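Local coordinates for protein lipoxygenase (Cyanothece sp., PDB 5EK8) that probably inserts molecular oxygen into polyunsaturated fatty acids at a non-heme iron, acting as a 9R-lipoxygenase, at residues 313-318 and 324-329; 506-509 and 513-516; 245-250 and 304-309; 206-211 and 610-615; 251-256 and 578-583. All coordinates share one frame; numbering follows the deposited sequence.

Contact 1: 313-318 and 324-329; sequences SRYPDS and PLKDRE
Arg-314 and Leu-325 form a single backbone bridge with their CA atoms 4.6 Å apart, and beside it Lys-326 N donates to Ser-313 O at 2.7 Å, almost in line with the C=O bond. Tyr-315 lies against 324-329: CG of Lys-326 sits over the centre of one ring face, 3.6 Å from the centroid as a CH-pi contact, while Pro-324 O comes to the ring edge. Ser-318 OG, rotated beside its own backbone N (chi1 -64°), donates to a lone pair of Pro-324 O in the carbonyl plane. Arg-314 folds back at chi2 and chi3, which lays its CD against Leu-325 CD2 at 3.5 Å and lets NE reach Ser-318 O at 2.8 Å, close to the guanidinium plane. NH1 and NH2 go on to the carbonyls of Trp-279 and Tyr-282. With an alanine here, those three carbonyls would probably lose their common donor and Leu-325 CD2 the chain packed beside it. Ser-313 OG turns to His-291. The whole is an irregular connection between antiparallel strands 303-313 and 329-331, the second at an edge of the sheet.

Contact 2: 506-509 and 513-516; sequences MANT and YEWY
The indole of Trp-515 is met obliquely by both residues it touches across the contact, with CB of Asn-508 3.8 Å from NE1 and the backbone O of Met-506 3.4 Å from CZ2. Trp-515 belongs to strand 513-515, the outermost strand at one side of the antiparallel sheet next to strand 264-266, and the loop 506-509 runs past it just before the chain enters that strand. A second flat group is the amide of Asn-508. CG stands opposite the backbone N (chi1 -177°), which sends the amide straight at the strand, where ND2 bonds Tyr-513 O at 2.6 Å. The acceptor lies in the amide plane, yet ND2 sits above the plane of the Tyr-513 carbonyl. A second, weak bond from ND2 goes to Glu-514 OE2 at 3.5 Å, the carboxylate being turned 62° from the amide. The firmer partner of Glu-514 is Lys-267, which pairs with OE1. The other end of the amide, OD1, accepts from Lys-264 NZ and the backbone N of Asp-510, the latter closing an Asx turn. A leucine in place of Asn-508 would probably leave Tyr-513 O without this donor, undo the turn and free the loop to shift from the strand. At the far end of the indole, Met-506 crosses Trp-515 at about a right angle, its CE 4.2 Å from CH2.

Contact 3: 245-250 and 304-309; sequences RSDEYF and LFPTMI
Phe-250 and Ile-309 point at each other across the gap, the ring coming off helix 247-256 and the branched chain off strand 303-313, as a helix packs on the face of an antiparallel sheet. Phe-250 CG is opposite the backbone N (chi1 178°), and this sends the far end of the ring toward the strand, where it meets Ile-309 at CZ. CB of Pro-306 comes near the same ring at CD1, 4.4 Å away; both approaches are oblique to the ring plane. Three residues apart, Pro-306 and Ile-309 would face opposite sides of a regular strand. Between them a classic bulge sets Thr-307 and Met-308 together against Tyr-296 of the next strand, consistent with both side chains turning to the helix. One turn back along the helix, Asp-247 crosses Pro-306 at a slant, its CB 3.8 Å from CG of the proline ring. CB makes the closest approach from Asp-247, while OD2 turns to a salt bridge with Lys-343 and a hydrogen bond from Trp-339 NE1, both on helix 337-377. That long helix also closes over the apolar group, since Phe-346 meets the Phe-250 ring at about 60° and Trp-339 touches Pro-306 and Ile-309. No hydrogen bond passes between helix and strand here, and Ile-309 CD1 stands 3.8 Å from Phe-250 CZ.

Contact 4: 206-211 and 610-615; sequences AKHTIA and EATNQV
Helices 188-214 and 608-623 come together at one buried polar pair, His-208 and Thr-612, whose CA atoms lie 6.7 Å apart. The bond runs between ND1 of His-208 and OG1 of Thr-612 at 2.8 Å and 160°, and either atom could be the donor. OG1 arrives at the ring edge, in the plane of the imidazole. The torsions bring the two groups together: with His-208 CG beside its backbone N, chi1 -64° carries the ring toward the other helix and its turn about CB-CG presents ND1, while Thr-612 carries OG1 opposite its own N (chi1 180°). The methyl CG2 packs more loosely, 3.9 Å from His-208 CB. Neither polar group ends with this bond. On the other side of the ring NE2 is bonded to Asp-227 OD2, which also takes a salt bridge from Lys-207 NZ, and Thr-612 OG1 is bonded to Tyr-228 OH as well. A chain of polar contacts therefore runs from Asp-227 through the buried His-208 and Thr-612 to Tyr-228, and it would tend to fix the rotation of the ring. Ile-224 of helix 221-227 touches both His-208 and Thr-612, so three helices meet around the pair. On the side of Thr-209, helix 2-21 packs in through Thr-7 and Glu-11. This is polar helix-helix packing, here within the largely helical body of a lipoxygenase.

Contact 5: 251-256 and 578-583; sequences VLRVLN and SDEGGE
Glu-580 OE1 is gripped by NH1 of Arg-253 at 2.7 Å, by a weak bond from Arg-253 NE at 3.2 Å and by the backbone N of Met-258. The result is a bidentate, side-on salt bridge between two helices, 247-256 and the short 577-581. In their main bonds NE goes to OE2 and NH1 to OE1, and both oxygens accept on their syn lone pairs. Guanidinium and carboxylate are nearly coplanar, 8° apart, so the acid meets the guanidinium edge squarely and the two groups are held in nearly one plane. Arg-253 reaches this position by bending at chi2 and chi3, which carries NE and NH1 across to the carboxylate, while Glu-580, bent at chi2, brings its end round to meet it. Asp-579 adds only a marginal contact, its CB 4.0 Å from NH1. Its carboxylate, with OD2 4.6 Å from NH1, does not touch the guanidinium but may add to the negative field around it. Leu-351 of helix 337-377, the helix that also carries the iron ligand His-359, packs on Glu-580. The side chains of Glu-580 and His-359 are about 11 Å apart, and the iron is about 14 Å from the glutamate side chain, so the ion pair stands outside the metal's ligand shell. The straighter of the two bonds from NE goes to OE2, at 3.1 Å and 164°.

In the fold
Following the chain from the N terminus, helix 188-214 opens contact 4, which closes only at helix 608-623 and therefore spans all the others. Helix 247-256 then starts two contacts in succession: contact 3 closes on strand 303-313, contact 5 on 578-583. Because 251-256 falls between the two segments of contact 3, those contacts cross, and they touch through an Arg-245 to Glu-583 salt bridge and through Val-251 packing on Leu-304 and Pro-306. Contacts 1 and 2 are short local closures, one after the other, within the span of contact 5. Contacts 1, 2 and 3 all reach the same antiparallel sheet; contacts 4 and 5 join helices, linked by a probable hydrogen bond from Gln-614 NE2 to Gly-581 O.

Contact 1: 313-318 and 324-329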
# COMPACT_ATOMS: atom_id res chain seq x y z
N SER A 313 -12.12 26.92 13.35
CA SER A 313 -12.82 25.67 13.65
C SER A 313 -14.28 25.67 13.20
O SER A 313 -14.95 26.70 13.20
CB SER A 313 -12.74 25.37 15.15
OG SER A 313 -11.40 25.34 15.58
N ARG A 314 -14.75 24.49 12.83
CA ARG A 314 -16.16 24.24 12.60
C ARG A 314 -16.92 24.35 13.92
O ARG A 314 -16.40 23.97 14.96
CB ARG A 314 -16.38 22.85 12.00
CG ARG A 314 -15.61 22.62 10.72
CD ARG A 314 -16.43 22.99 9.51
NE ARG A 314 -17.23 21.87 9.04
CZ ARG A 314 -16.91 21.11 8.00
NH1 ARG A 314 -15.80 21.37 7.30
NH2 ARG A 314 -17.70 20.10 7.65
N TYR A 315 -18.14 24.88 13.87
CA TYR A 315 -19.05 24.74 15.00
C TYR A 315 -19.33 23.26 15.13
O TYR A 315 -19.17 22.51 14.16
CB TYR A 315 -20.34 25.54 14.79
CG TYR A 315 -20.15 27.04 14.79
CD1 TYR A 315 -20.28 27.78 15.96
CD2 TYR A 315 -19.84 27.72 13.62
CE1 TYR A 315 -20.11 29.15 15.97
CE2 TYR A 315 -19.66 29.10 13.61
CZ TYR A 315 -19.80 29.81 14.79
OH TYR A 315 -19.63 31.17 14.79
N PRO A 316 -19.74 22.81 16.33
CA PRO A 316 -20.13 21.40 16.45
C PRO A 316 -21.25 21.05 15.47
O PRO A 316 -21.28 19.93 14.96
CB PRO A 316 -20.60 21.29 17.90
CG PRO A 316 -19.86 22.37 18.61
CD PRO A 316 -19.73 23.50 17.63
N ASP A 317 -22.13 22.02 15.23
CA ASP A 317 -23.20 21.90 14.24
C ASP A 317 -22.72 21.71 12.80
O ASP A 317 -23.31 20.94 12.04
CB ASP A 317 -24.09 23.15 14.28
CG ASP A 317 -25.24 23.02 15.25
OD1 ASP A 317 -25.78 24.06 15.67
OD2 ASP A 317 -25.59 21.87 15.60
N SER A 318 -21.67 22.43 12.43
CA SER A 318 -21.20 22.47 11.04
C SER A 318 -20.71 21.12 10.51
O SER A 318 -19.51 20.87 10.39
CB SER A 318 -20.09 23.52 10.92
OG SER A 318 -20.61 24.81 11.19
N PRO A 324 -20.79 26.72 8.31
CA PRO A 324 -20.17 27.88 8.97
C PRO A 324 -18.96 27.57 9.85
O PRO A 324 -18.91 26.53 10.50
CB PRO A 324 -21.31 28.44 9.82
CG PRO A 324 -22.52 28.09 9.06
CD PRO A 324 -22.26 26.74 8.46
N LEU A 325 -17.99 28.49 9.85
CA LEU A 325 -16.79 28.38 10.68
C LEU A 325 -16.79 29.44 11.78
O LEU A 325 -17.31 30.55 11.58
CB LEU A 325 -15.52 28.52 9.84
CG LEU A 325 -15.21 27.51 8.73
CD1 LEU A 325 -13.98 27.95 7.98
CD2 LEU A 325 -14.99 26.14 9.32
N LYS A 326 -16.19 29.11 12.92
CA LYS A 326 -15.93 30.10 13.97
C LYS A 326 -14.85 31.06 13.49
O LYS A 326 -14.09 30.73 12.58
CB LYS A 326 -15.51 29.43 15.28
CG LYS A 326 -16.59 28.55 15.90
CD LYS A 326 -16.03 27.73 17.05
CE LYS A 326 -15.49 28.63 18.15
NZ LYS A 326 -15.04 27.85 19.34
N ASP A 327 -14.77 32.25 14.08
CA ASP A 327 -13.74 33.21 13.70
C ASP A 327 -12.34 32.62 13.87
O ASP A 327 -12.04 32.01 14.89
CB ASP A 327 -13.86 34.50 14.53
CG ASP A 327 -15.22 35.16 14.38
OD1 ASP A 327 -15.58 35.55 13.25
OD2 ASP A 327 -15.93 35.29 15.40
N ARG A 328 -11.49 32.79 12.85
CA ARG A 328 -10.14 32.26 12.90
C ARG A 328 -9.38 32.93 14.04
O ARG A 328 -9.55 34.12 14.30
CB ARG A 328 -9.41 32.46 11.57
CG ARG A 328 -8.63 33.76 11.44
CD ARG A 328 -8.21 34.00 9.99
NE ARG A 328 -7.69 32.79 9.38
CZ ARG A 328 -7.72 32.54 8.07
NH1 ARG A 328 -7.23 31.40 7.60
NH2 ARG A 328 -8.26 33.43 7.24
N GLU A 329 -8.57 32.14 14.73
CA GLU A 329 -7.77 32.62 15.85
C GLU A 329 -6.30 32.51 15.47
O GLU A 329 -5.94 31.72 14.58
CB GLU A 329 -8.05 31.80 17.11
CG GLU A 329 -9.52 31.48 17.34
CD GLU A 329 -9.72 30.15 18.07
OE1 GLU A 329 -8.76 29.35 18.11
OE2 GLU A 329 -10.83 29.91 18.59

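Contact 2: 506-509 and 513-516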
# COMPACT_ATOMS: atom_id res chain seq x y z
N MET A 506 -5.46 19.36 -0.37
CA MET A 506 -4.12 19.40 -0.97
C MET A 506 -4.02 20.42 -2.10
O MET A 506 -3.03 20.46 -2.82
CB MET A 506 -3.71 18.02 -1.48
CG MET A 506 -3.53 16.98 -0.37
SD MET A 506 -2.66 17.64 1.06
CE MET A 506 -1.07 18.04 0.35
N ALA A 507 -5.06 21.24 -2.25
CA ALA A 507 -5.04 22.29 -3.27
C ALA A 507 -4.69 23.62 -2.63
O ALA A 507 -5.26 24.00 -1.61
CB ALA A 507 -6.39 22.36 -3.98
N ASN A 508 -3.74 24.33 -3.22
CA ASN A 508 -3.31 25.63 -2.72
C ASN A 508 -4.25 26.74 -3.18
O ASN A 508 -4.47 26.94 -4.38
CB ASN A 508 -1.88 25.92 -3.16
CG ASN A 508 -1.36 27.23 -2.60
OD1 ASN A 508 -1.92 27.79 -1.66
ND2 ASN A 508 -0.27 27.73 -3.19
N THR A 509 -4.80 27.47 -2.22
CA THR A 509 -5.73 28.55 -2.50
C THR A 509 -5.04 29.89 -2.32
O THR A 509 -5.58 30.94 -2.67
CB THR A 509 -6.97 28.49 -1.57
OG1 THR A 509 -7.45 27.14 -1.50
CG2 THR A 509 -8.08 29.39 -2.08
N TYR A 513 1.52 32.27 -1.61
CA TYR A 513 2.35 31.10 -1.40
C TYR A 513 2.24 30.09 -2.53
O TYR A 513 1.18 29.91 -3.12
CB TYR A 513 1.97 30.42 -0.08
CG TYR A 513 2.50 31.11 1.15
CD1 TYR A 513 3.67 30.67 1.77
CD2 TYR A 513 1.84 32.20 1.71
CE1 TYR A 513 4.16 31.28 2.90
CE2 TYR A 513 2.33 32.83 2.85
CZ TYR A 513 3.49 32.36 3.44
OH TYR A 513 4.00 32.96 4.56
N GLU A 514 3.36 29.44 -2.83
CA GLU A 514 3.39 28.36 -3.80
C GLU A 514 4.11 27.16 -3.20
O GLU A 514 4.89 27.32 -2.28
CB GLU A 514 4.09 28.80 -5.09
CG GLU A 514 3.56 28.10 -6.32
CD GLU A 514 2.05 28.23 -6.45
OE1 GLU A 514 1.58 29.35 -6.76
OE2 GLU A 514 1.35 27.22 -6.23
N TRP A 515 3.84 25.96 -3.70
CA TRP A 515 4.59 24.80 -3.24
C TRP A 515 6.08 25.01 -3.51
O TRP A 515 6.47 25.33 -4.64
CB TRP A 515 4.09 23.52 -3.92
CG TRP A 515 2.63 23.25 -3.71
CD1 TRP A 515 1.63 23.42 -4.62
CD2 TRP A 515 2.00 22.77 -2.51
NE1 TRP A 515 0.42 23.07 -4.07
CE2 TRP A 515 0.62 22.67 -2.77
CE3 TRP A 515 2.48 22.42 -1.25
CZ2 TRP A 515 -0.29 22.23 -1.82
CZ3 TRP A 515 1.57 21.98 -0.30
CH2 TRP A 515 0.21 21.89 -0.59
N TYR A 516 6.90 24.86 -2.49
CA TYR A 516 8.32 25.18 -2.60
C TYR A 516 9.03 24.26 -3.58
O TYR A 516 10.06 24.62 -4.14
CB TYR A 516 8.99 25.12 -1.22
CG TYR A 516 9.54 23.75 -0.86
CD1 TYR A 516 10.89 23.46 -1.03
CD2 TYR A 516 8.71 22.76 -0.36
CE1 TYR A 516 11.39 22.21 -0.70
CE2 TYR A 516 9.21 21.51 -0.04
CZ TYR A 516 10.55 21.24 -0.21
OH TYR A 516 11.06 20.00 0.11

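Contact 3: 245-250 and 304-309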
# COMPACT_ATOMS: atom_id res chain seq x y z
N ARG A 245 7.33 18.36 23.22
CA ARG A 245 6.34 19.44 23.12
C ARG A 245 6.98 20.76 22.68
O ARG A 245 6.29 21.75 22.46
CB ARG A 245 5.60 19.63 24.45
CG ARG A 245 5.11 18.36 25.11
CD ARG A 245 4.12 17.58 24.28
NE ARG A 245 4.52 16.17 24.16
CZ ARG A 245 3.96 15.16 24.81
NH1 ARG A 245 2.96 15.36 25.64
NH2 ARG A 245 4.41 13.92 24.62
N SER A 246 8.31 20.77 22.53
CA SER A 246 9.05 21.98 22.18
C SER A 246 8.90 22.38 20.71
O SER A 246 8.46 21.58 19.89
CB SER A 246 10.53 21.81 22.52
OG SER A 246 11.12 20.82 21.70
N ASP A 247 9.28 23.61 20.39
CA ASP A 247 9.19 24.13 19.03
C ASP A 247 10.16 23.44 18.07
O ASP A 247 9.82 23.18 16.91
CB ASP A 247 9.45 25.64 19.01
CG ASP A 247 8.33 26.43 19.66
OD1 ASP A 247 8.51 27.65 19.88
OD2 ASP A 247 7.28 25.83 19.97
N GLU A 248 11.37 23.17 18.55
CA GLU A 248 12.40 22.51 17.76
C GLU A 248 11.89 21.16 17.25
O GLU A 248 12.05 20.81 16.07
CB GLU A 248 13.67 22.31 18.59
CG GLU A 248 14.32 23.60 19.11
CD GLU A 248 13.56 24.23 20.27
OE1 GLU A 248 12.68 23.56 20.85
OE2 GLU A 248 13.84 25.40 20.60
N TYR A 249 11.26 20.42 18.15
CA TYR A 249 10.74 19.10 17.83
C TYR A 249 9.52 19.20 16.92
O TYR A 249 9.32 18.37 16.04
CB TYR A 249 10.40 18.32 19.10
CG TYR A 249 10.14 16.86 18.84
CD1 TYR A 249 11.18 16.00 18.50
CD2 TYR A 249 8.85 16.34 18.90
CE1 TYR A 249 10.94 14.67 18.24
CE2 TYR A 249 8.60 15.01 18.64
CZ TYR A 249 9.65 14.17 18.31
OH TYR A 249 9.41 12.84 18.06
N PHE A 250 8.70 20.23 17.16
CA PHE A 250 7.53 20.50 16.32
C PHE A 250 7.95 20.66 14.87
O PHE A 250 7.38 20.03 13.97
CB PHE A 250 6.81 21.75 16.82
CG PHE A 250 5.61 22.13 15.99
CD1 PHE A 250 5.68 23.17 15.08
CD2 PHE A 250 4.41 21.44 16.13
CE1 PHE A 250 4.57 23.53 14.33
CE2 PHE A 250 3.30 21.80 15.37
CZ PHE A 250 3.39 22.84 14.47
N LEU A 304 14.52 26.18 10.67
CA LEU A 304 13.12 26.57 10.57
C LEU A 304 12.50 26.77 11.94
O LEU A 304 12.47 25.85 12.76
CB LEU A 304 12.33 25.52 9.79
CG LEU A 304 12.31 25.62 8.26
CD1 LEU A 304 11.58 24.43 7.67
CD2 LEU A 304 11.64 26.92 7.83
N PHE A 305 12.01 27.98 12.20
CA PHE A 305 11.33 28.29 13.44
C PHE A 305 9.86 28.58 13.16
O PHE A 305 9.54 29.23 12.17
CB PHE A 305 11.97 29.50 14.13
CG PHE A 305 13.47 29.40 14.26
CD1 PHE A 305 14.05 28.86 15.40
CD2 PHE A 305 14.30 29.85 13.24
CE1 PHE A 305 15.42 28.77 15.51
CE2 PHE A 305 15.67 29.76 13.35
CZ PHE A 305 16.23 29.22 14.49
N PRO A 306 8.96 28.12 14.05
CA PRO A 306 7.53 28.42 13.86
C PRO A 306 7.20 29.85 14.26
O PRO A 306 7.55 30.28 15.36
CB PRO A 306 6.85 27.41 14.78
CG PRO A 306 7.84 27.17 15.88
CD PRO A 306 9.21 27.34 15.26
N THR A 307 6.53 30.59 13.38
CA THR A 307 6.20 31.98 13.67
C THR A 307 4.79 32.14 14.22
O THR A 307 4.57 32.90 15.16
CB THR A 307 6.35 32.85 12.42
OG1 THR A 307 5.45 32.39 11.41
CG2 THR A 307 7.77 32.76 11.89
N MET A 308 3.83 31.43 13.63
CA MET A 308 2.48 31.38 14.18
C MET A 308 1.70 30.16 13.70
O MET A 308 2.14 29.44 12.82
CB MET A 308 1.69 32.65 13.84
CG MET A 308 1.35 32.82 12.37
SD MET A 308 0.27 34.24 12.09
CE MET A 308 1.27 35.59 12.72
N ILE A 309 0.55 29.93 14.32
CA ILE A 309 -0.37 28.89 13.91
C ILE A 309 -1.75 29.50 14.00
O ILE A 309 -2.14 30.03 15.05
CB ILE A 309 -0.30 27.62 14.80
CG1 ILE A 309 1.08 26.96 14.73
CG2 ILE A 309 -1.38 26.61 14.41
CD1 ILE A 309 1.21 25.76 15.62

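Contact 4: 206-211 and 610-615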
# COMPACT_ATOMS: atom_id res chain seq x y z
N ALA A 206 -8.47 -5.60 24.40
CA ALA A 206 -9.65 -6.32 24.87
C ALA A 206 -9.97 -5.94 26.30
O ALA A 206 -11.12 -5.63 26.63
CB ALA A 206 -9.43 -7.82 24.74
N LYS A 207 -8.95 -5.96 27.16
CA LYS A 207 -9.10 -5.54 28.55
C LYS A 207 -9.73 -4.15 28.63
O LYS A 207 -10.70 -3.94 29.37
CB LYS A 207 -7.74 -5.53 29.25
CG LYS A 207 -7.83 -5.24 30.74
CD LYS A 207 -6.53 -4.64 31.28
CE LYS A 207 -6.69 -4.17 32.72
NZ LYS A 207 -5.62 -3.21 33.13
N HIS A 208 -9.18 -3.22 27.86
CA HIS A 208 -9.67 -1.85 27.88
C HIS A 208 -11.11 -1.75 27.40
O HIS A 208 -11.93 -1.06 28.01
CB HIS A 208 -8.77 -0.96 27.03
CG HIS A 208 -7.37 -0.86 27.54
ND1 HIS A 208 -6.31 -0.47 26.75
CD2 HIS A 208 -6.85 -1.10 28.77
CE1 HIS A 208 -5.20 -0.47 27.46
NE2 HIS A 208 -5.50 -0.85 28.69
N THR A 209 -11.41 -2.44 26.31
CA THR A 209 -12.74 -2.41 25.72
C THR A 209 -13.78 -2.94 26.69
O THR A 209 -14.83 -2.32 26.88
CB THR A 209 -12.80 -3.24 24.42
OG1 THR A 209 -11.89 -2.69 23.46
CG2 THR A 209 -14.20 -3.20 23.85
N ILE A 210 -13.48 -4.08 27.32
CA ILE A 210 -14.39 -4.67 28.29
C ILE A 210 -14.54 -3.75 29.49
O ILE A 210 -15.63 -3.62 30.04
CB ILE A 210 -13.90 -6.07 28.75
CG1 ILE A 210 -13.78 -7.01 27.55
CG2 ILE A 210 -14.86 -6.67 29.77
CD1 ILE A 210 -13.52 -8.44 27.93
N ALA A 211 -13.45 -3.09 29.87
CA ALA A 211 -13.47 -2.17 31.00
C ALA A 211 -14.35 -0.95 30.72
O ALA A 211 -15.00 -0.42 31.62
CB ALA A 211 -12.06 -1.72 31.35
N GLU A 610 -11.62 4.64 21.78
CA GLU A 610 -10.90 5.23 20.66
C GLU A 610 -9.40 5.31 20.95
O GLU A 610 -8.58 5.08 20.07
CB GLU A 610 -11.43 6.62 20.34
CG GLU A 610 -12.73 6.64 19.57
CD GLU A 610 -13.10 8.03 19.08
OE1 GLU A 610 -13.90 8.13 18.12
OE2 GLU A 610 -12.58 9.01 19.65
N ALA A 611 -9.06 5.64 22.19
CA ALA A 611 -7.67 5.77 22.61
C ALA A 611 -6.93 4.44 22.53
O ALA A 611 -5.87 4.32 21.88
CB ALA A 611 -7.60 6.33 24.02
N THR A 612 -7.50 3.44 23.18
CA THR A 612 -6.89 2.13 23.20
C THR A 612 -6.79 1.58 21.79
O THR A 612 -5.78 0.98 21.43
CB THR A 612 -7.64 1.14 24.12
OG1 THR A 612 -6.99 -0.14 24.08
CG2 THR A 612 -9.09 0.98 23.70
N ASN A 613 -7.82 1.79 20.97
CA ASN A 613 -7.76 1.31 19.60
C ASN A 613 -6.69 2.03 18.78
O ASN A 613 -6.01 1.42 17.96
CB ASN A 613 -9.12 1.43 18.92
CG ASN A 613 -10.06 0.31 19.30
OD1 ASN A 613 -10.06 -0.75 18.68
ND2 ASN A 613 -10.84 0.52 20.35
N GLN A 614 -6.53 3.33 19.03
CA GLN A 614 -5.47 4.12 18.40
C GLN A 614 -4.10 3.49 18.66
O GLN A 614 -3.40 3.08 17.72
CB GLN A 614 -5.48 5.56 18.92
CG GLN A 614 -4.29 6.40 18.45
CD GLN A 614 -4.27 7.79 19.09
OE1 GLN A 614 -5.28 8.27 19.59
NE2 GLN A 614 -3.10 8.43 19.06
N VAL A 615 -3.75 3.40 19.94
CA VAL A 615 -2.44 2.86 20.32
C VAL A 615 -2.27 1.42 19.82
O VAL A 615 -1.21 1.05 19.30
CB VAL A 615 -2.23 2.92 21.84
CG1 VAL A 615 -0.82 2.48 22.19
CG2 VAL A 615 -2.51 4.33 22.35

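Contact 5: 251-256 and 578-583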
# COMPACT_ATOMS: atom_id res chain seq x y z
N VAL A 251 8.97 21.49 14.66
CA VAL A 251 9.51 21.73 13.33
C VAL A 251 10.12 20.47 12.74
O VAL A 251 9.84 20.10 11.59
CB VAL A 251 10.57 22.85 13.35
CG1 VAL A 251 11.34 22.89 12.04
CG2 VAL A 251 9.92 24.18 13.64
N LEU A 252 10.94 19.79 13.54
CA LEU A 252 11.58 18.56 13.09
C LEU A 252 10.56 17.53 12.60
O LEU A 252 10.79 16.86 11.59
CB LEU A 252 12.43 17.96 14.21
CG LEU A 252 13.80 18.59 14.39
CD1 LEU A 252 14.53 17.94 15.53
CD2 LEU A 252 14.61 18.50 13.10
N ARG A 253 9.43 17.41 13.30
CA ARG A 253 8.44 16.40 12.94
C ARG A 253 7.54 16.88 11.81
O ARG A 253 6.98 16.07 11.07
CB ARG A 253 7.60 16.01 14.15
CG ARG A 253 8.41 15.35 15.25
CD ARG A 253 9.41 14.34 14.70
NE ARG A 253 8.77 13.10 14.27
CZ ARG A 253 9.41 12.08 13.72
NH1 ARG A 253 8.75 10.99 13.36
NH2 ARG A 253 10.72 12.15 13.51
N VAL A 254 7.41 18.20 11.67
CA VAL A 254 6.73 18.74 10.50
C VAL A 254 7.53 18.37 9.26
O VAL A 254 6.96 17.98 8.23
CB VAL A 254 6.57 20.27 10.60
CG1 VAL A 254 6.35 20.88 9.22
CG2 VAL A 254 5.42 20.62 11.53
N LEU A 255 8.85 18.47 9.37
CA LEU A 255 9.75 18.18 8.25
C LEU A 255 9.88 16.69 7.94
O LEU A 255 9.77 16.28 6.78
CB LEU A 255 11.14 18.74 8.53
CG LEU A 255 11.36 20.24 8.29
CD1 LEU A 255 12.78 20.61 8.67
CD2 LEU A 255 11.05 20.62 6.84
N ASN A 256 10.12 15.89 8.97
CA ASN A 256 10.56 14.52 8.75
C ASN A 256 9.68 13.46 9.38
O ASN A 256 9.98 12.27 9.29
CB ASN A 256 11.98 14.37 9.28
CG ASN A 256 12.91 15.45 8.76
OD1 ASN A 256 13.06 15.61 7.54
ND2 ASN A 256 13.52 16.20 9.67
N SER A 578 4.03 4.84 15.11
CA SER A 578 4.21 4.83 16.56
C SER A 578 4.89 6.10 17.04
O SER A 578 4.49 6.67 18.06
CB SER A 578 5.03 3.62 17.00
OG SER A 578 4.19 2.68 17.64
N ASP A 579 5.89 6.54 16.30
CA ASP A 579 6.69 7.70 16.68
C ASP A 579 5.86 8.98 16.74
O ASP A 579 6.17 9.89 17.49
CB ASP A 579 7.86 7.90 15.71
CG ASP A 579 8.79 6.71 15.68
OD1 ASP A 579 8.65 5.82 16.55
OD2 ASP A 579 9.67 6.67 14.80
N GLU A 580 4.81 9.03 15.93
CA GLU A 580 3.99 10.23 15.87
C GLU A 580 2.73 10.10 16.71
O GLU A 580 2.28 11.07 17.32
CB GLU A 580 3.61 10.56 14.42
CG GLU A 580 3.84 12.01 14.06
CD GLU A 580 5.31 12.38 14.01
OE1 GLU A 580 6.10 11.62 13.40
OE2 GLU A 580 5.69 13.43 14.58
N GLY A 581 2.15 8.90 16.75
CA GLY A 581 0.84 8.74 17.35
C GLY A 581 0.72 7.68 18.43
O GLY A 581 -0.39 7.35 18.83
N GLY A 582 1.85 7.16 18.89
CA GLY A 582 1.85 6.15 19.94
C GLY A 582 1.46 6.70 21.30
O GLY A 582 0.96 5.97 22.15
N GLU A 583 1.69 8.00 21.51
CA GLU A 583 1.37 8.64 22.78
C GLU A 583 0.16 9.57 22.66
O GLU A 583 0.21 10.59 21.98
CB GLU A 583 2.58 9.42 23.30
CG GLU A 583 2.30 10.21 24.56
CD GLU A 583 3.50 11.03 25.01
OE1 GLU A 583 4.29 11.46 24.14
OE2 GLU A 583 3.64 11.24 26.24